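PDB 2JJN: cytochrome P450 113A1 from Saccharopolyspora erythraea, which uses heme and molecular oxygen to hydroxylate C-12 of the erythromycin D macrolactone, yielding erythromycin C on the pathway to the finished antibiotic. Local coordinates for residues 114-126 with 138-151. The protein carries 2 engineered substitutions. Sequence-based numbering, arbitrary orientation.
Sequences LEPRIRDVTRSLL and VLAFPLPVTIVAEL
Ile147 is the knob that enters the hollow formed by Leu114, Arg117, Ile118 and Val121. Its branches part at CB: CG1 swings anti to the carbonyl carbon (chi1 -63°), carrying CD1 to 3.8 Å from Ile118 CA and against Arg117 CG, while the CG2 methyl lies 4.1 Å from Leu114 CD1. One turn earlier, Leu143 pushes CD1 between Val121 CG1 (3.7 Å) and Thr122. Threonine suits this buried place: its hydroxyl, bonded back to Ile118 O, can lie with OG1 3.4 Å from Leu143 CD1, while its CG2 faces Leu139. In the short preceding helix 135-140, Leu139 fills the next gap, CD1 3.9 Å from Leu125 CD1 and CD2 4.0 Å from Leu126 CD2. Segments 115-126 and 142-151 run roughly antiparallel, 144° apart; they belong to helices D and E of the P450 core four-helix bundle, where E opposes D, I (228-259) and L (356-374). At the partly exposed border, Arg117 grips Glu150 side-on, NE to OE1 and NH2 to OE2, both at 2.8 Å, with guanidinium and carboxylate nearly coplanar. Val121 CG2 sits over one guanidinium face and reaches toward the Thr146 methyl, while a weak bond from Arg117 NH1 to Asp120 OD2 further steadies the arginine.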
# COMPACT_ATOMS: atom_id res chain seq x y z
N LEU A 114 13.44 -14.12 -3.11
CA LEU A 114 13.61 -13.39 -1.86
C LEU A 114 13.13 -14.17 -0.62
O LEU A 114 13.41 -13.75 0.48
CB LEU A 114 12.88 -12.05 -1.89
CG LEU A 114 13.48 -11.01 -2.86
CD1 LEU A 114 12.56 -9.83 -3.04
CD2 LEU A 114 14.85 -10.55 -2.45
N GLU A 115 12.39 -15.26 -0.82
CA GLU A 115 11.74 -15.91 0.32
C GLU A 115 12.71 -16.26 1.46
O GLU A 115 12.46 -15.90 2.62
CB GLU A 115 10.90 -17.14 -0.09
CG GLU A 115 10.31 -17.84 1.11
CD GLU A 115 9.32 -18.93 0.76
OE1 GLU A 115 9.04 -19.11 -0.45
OE2 GLU A 115 8.83 -19.63 1.68
N PRO A 116 13.78 -16.99 1.17
CA PRO A 116 14.69 -17.31 2.28
C PRO A 116 15.21 -16.07 3.03
O PRO A 116 15.27 -16.06 4.30
CB PRO A 116 15.82 -18.08 1.60
CG PRO A 116 15.21 -18.66 0.34
CD PRO A 116 14.23 -17.56 -0.11
N ARG A 117 15.59 -15.01 2.30
CA ARG A 117 16.06 -13.79 3.01
C ARG A 117 14.94 -13.12 3.85
O ARG A 117 15.17 -12.62 4.95
CB ARG A 117 16.72 -12.78 2.03
CG ARG A 117 17.16 -11.51 2.73
CD ARG A 117 18.28 -11.74 3.72
NE ARG A 117 18.80 -10.45 4.18
CZ ARG A 117 19.36 -10.23 5.37
NH1 ARG A 117 19.53 -11.24 6.24
NH2 ARG A 117 19.76 -9.01 5.69
N ILE A 118 13.73 -13.10 3.29
CA ILE A 118 12.60 -12.56 4.00
C ILE A 118 12.41 -13.34 5.33
O ILE A 118 12.18 -12.76 6.39
CB ILE A 118 11.30 -12.62 3.19
CG1 ILE A 118 11.41 -11.67 1.98
CG2 ILE A 118 10.11 -12.21 4.04
CD1 ILE A 118 10.31 -11.91 0.90
N ARG A 119 12.48 -14.65 5.22
CA ARG A 119 12.30 -15.51 6.39
C ARG A 119 13.43 -15.31 7.40
O ARG A 119 13.20 -15.23 8.61
CB ARG A 119 12.19 -16.97 5.98
CG ARG A 119 11.66 -17.84 7.17
CD ARG A 119 11.44 -19.28 6.71
NE ARG A 119 10.53 -19.35 5.57
CZ ARG A 119 9.19 -19.20 5.67
NH1 ARG A 119 8.58 -18.96 6.85
NH2 ARG A 119 8.46 -19.35 4.55
N ASP A 120 14.65 -15.21 6.92
CA ASP A 120 15.82 -14.99 7.78
C ASP A 120 15.72 -13.69 8.56
O ASP A 120 15.90 -13.65 9.77
CB ASP A 120 17.05 -14.95 6.85
CG ASP A 120 18.34 -14.72 7.60
OD1 ASP A 120 18.62 -15.52 8.50
OD2 ASP A 120 19.11 -13.78 7.25
N VAL A 121 15.46 -12.58 7.86
CA VAL A 121 15.31 -11.28 8.52
C VAL A 121 14.18 -11.33 9.53
O VAL A 121 14.35 -10.89 10.66
CB VAL A 121 15.03 -10.18 7.44
CG1 VAL A 121 14.60 -8.86 8.12
CG2 VAL A 121 16.28 -9.97 6.57
N THR A 122 13.04 -11.89 9.15
CA THR A 122 11.87 -11.95 10.05
C THR A 122 12.18 -12.76 11.30
O THR A 122 11.94 -12.30 12.43
CB THR A 122 10.71 -12.58 9.32
OG1 THR A 122 10.30 -11.69 8.24
CG2 THR A 122 9.52 -12.79 10.23
N ARG A 123 12.77 -13.92 11.10
CA ARG A 123 13.04 -14.82 12.23
C ARG A 123 14.05 -14.21 13.19
O ARG A 123 13.88 -14.30 14.43
CB ARG A 123 13.58 -16.15 11.72
CG ARG A 123 13.61 -17.20 12.82
CD ARG A 123 13.82 -18.58 12.25
NE ARG A 123 12.67 -19.04 11.48
CZ ARG A 123 12.61 -20.23 10.85
NH1 ARG A 123 13.65 -21.07 10.93
NH2 ARG A 123 11.56 -20.60 10.13
N SER A 124 15.07 -13.54 12.65
CA SER A 124 16.06 -12.89 13.51
C SER A 124 15.53 -11.70 14.26
O SER A 124 15.84 -11.54 15.44
CB SER A 124 17.25 -12.48 12.68
OG SER A 124 17.99 -13.64 12.30
N LEU A 125 14.69 -10.91 13.59
CA LEU A 125 14.14 -9.74 14.28
C LEU A 125 13.22 -10.19 15.42
O LEU A 125 13.22 -9.63 16.51
CB LEU A 125 13.36 -8.87 13.30
CG LEU A 125 14.23 -8.17 12.23
CD1 LEU A 125 13.27 -7.45 11.29
CD2 LEU A 125 15.19 -7.18 12.87
N LEU A 126 12.37 -11.18 15.16
CA LEU A 126 11.42 -11.63 16.22
C LEU A 126 12.15 -12.35 17.36
O LEU A 126 11.73 -12.24 18.51
CB LEU A 126 10.37 -12.57 15.62
CG LEU A 126 9.34 -11.87 14.70
CD1 LEU A 126 8.43 -12.91 14.14
CD2 LEU A 126 8.59 -10.79 15.48
N VAL A 138 9.58 -3.34 15.67
CA VAL A 138 10.42 -4.55 15.72
C VAL A 138 10.47 -5.23 14.36
O VAL A 138 11.54 -5.69 13.92
CB VAL A 138 9.95 -5.55 16.78
CG1 VAL A 138 10.65 -6.93 16.62
CG2 VAL A 138 10.26 -4.99 18.17
N LEU A 139 9.31 -5.32 13.70
CA LEU A 139 9.22 -6.15 12.48
C LEU A 139 8.55 -5.45 11.31
O LEU A 139 9.09 -5.47 10.18
CB LEU A 139 8.45 -7.45 12.78
CG LEU A 139 8.28 -8.37 11.55
CD1 LEU A 139 9.64 -8.84 11.02
CD2 LEU A 139 7.43 -9.59 11.85
N ALA A 140 7.38 -4.88 11.51
CA ALA A 140 6.57 -4.53 10.32
C ALA A 140 7.20 -3.38 9.59
O ALA A 140 7.11 -3.27 8.36
CB ALA A 140 5.13 -4.21 10.69
N PHE A 141 7.85 -2.49 10.33
CA PHE A 141 8.52 -1.36 9.68
C PHE A 141 9.85 -1.80 9.06
O PHE A 141 10.05 -1.62 7.83
CB PHE A 141 8.72 -0.17 10.63
CG PHE A 141 9.30 1.04 9.95
CD1 PHE A 141 8.45 2.01 9.42
CD2 PHE A 141 10.68 1.18 9.83
CE1 PHE A 141 8.99 3.15 8.80
CE2 PHE A 141 11.25 2.30 9.19
CZ PHE A 141 10.38 3.27 8.68
N PRO A 142 10.78 -2.40 9.84
CA PRO A 142 12.08 -2.76 9.25
C PRO A 142 12.07 -3.81 8.13
O PRO A 142 12.90 -3.76 7.22
CB PRO A 142 12.91 -3.27 10.40
CG PRO A 142 11.98 -3.40 11.59
CD PRO A 142 10.72 -2.70 11.29
N LEU A 143 11.19 -4.80 8.23
CA LEU A 143 11.25 -5.89 7.26
C LEU A 143 11.16 -5.42 5.82
O LEU A 143 12.09 -5.71 5.07
CB LEU A 143 10.20 -6.98 7.59
CG LEU A 143 10.08 -8.05 6.51
CD1 LEU A 143 11.35 -8.96 6.42
CD2 LEU A 143 8.82 -8.88 6.84
N PRO A 144 10.07 -4.71 5.42
CA PRO A 144 9.95 -4.36 4.00
C PRO A 144 11.05 -3.44 3.52
O PRO A 144 11.47 -3.55 2.34
CB PRO A 144 8.58 -3.67 3.87
CG PRO A 144 8.01 -3.59 5.27
CD PRO A 144 8.93 -4.21 6.24
N VAL A 145 11.51 -2.53 4.40
CA VAL A 145 12.65 -1.62 4.08
C VAL A 145 13.92 -2.43 3.75
O VAL A 145 14.63 -2.15 2.76
CB VAL A 145 13.05 -0.59 5.23
CG1 VAL A 145 11.94 0.21 5.69
CG2 VAL A 145 13.75 -1.24 6.40
N THR A 146 14.21 -3.39 4.61
CA THR A 146 15.42 -4.18 4.52
C THR A 146 15.37 -4.96 3.24
O THR A 146 16.36 -4.98 2.47
CB THR A 146 15.57 -5.11 5.76
OG1 THR A 146 15.83 -4.27 6.89
CG2 THR A 146 16.76 -6.05 5.60
N ILE A 147 14.22 -5.58 2.98
CA ILE A 147 14.08 -6.44 1.81
C ILE A 147 14.16 -5.66 0.51
O ILE A 147 14.90 -6.06 -0.42
CB ILE A 147 12.81 -7.30 1.93
CG1 ILE A 147 12.97 -8.23 3.16
CG2 ILE A 147 12.55 -8.13 0.68
CD1 ILE A 147 14.16 -9.20 3.08
N VAL A 148 13.42 -4.56 0.42
CA VAL A 148 13.41 -3.86 -0.89
C VAL A 148 14.74 -3.14 -1.10
O VAL A 148 15.21 -3.04 -2.26
CB VAL A 148 12.16 -2.94 -1.05
CG1 VAL A 148 12.32 -2.00 -2.25
CG2 VAL A 148 10.90 -3.79 -1.20
N ALA A 149 15.38 -2.66 -0.04
CA ALA A 149 16.72 -2.06 -0.20
C ALA A 149 17.70 -3.10 -0.75
O ALA A 149 18.46 -2.81 -1.68
CB ALA A 149 17.23 -1.44 1.08
N GLU A 150 17.64 -4.33 -0.25
CA GLU A 150 18.55 -5.36 -0.76
C GLU A 150 18.21 -5.76 -2.19
O GLU A 150 19.10 -6.04 -3.04
CB GLU A 150 18.50 -6.58 0.16
CG GLU A 150 19.18 -6.28 1.47
CD GLU A 150 19.20 -7.45 2.45
OE1 GLU A 150 18.69 -8.55 2.09
OE2 GLU A 150 19.72 -7.25 3.57
N LEU A 151 16.93 -5.78 -2.48
CA LEU A 151 16.49 -6.08 -3.83
C LEU A 151 17.07 -5.03 -4.76
O LEU A 151 17.61 -5.37 -5.83
CB LEU A 151 15.00 -5.98 -3.92
CG LEU A 151 14.36 -6.08 -5.30
CD1 LEU A 151 14.75 -7.36 -5.97
CD2 LEU A 151 12.85 -5.94 -5.16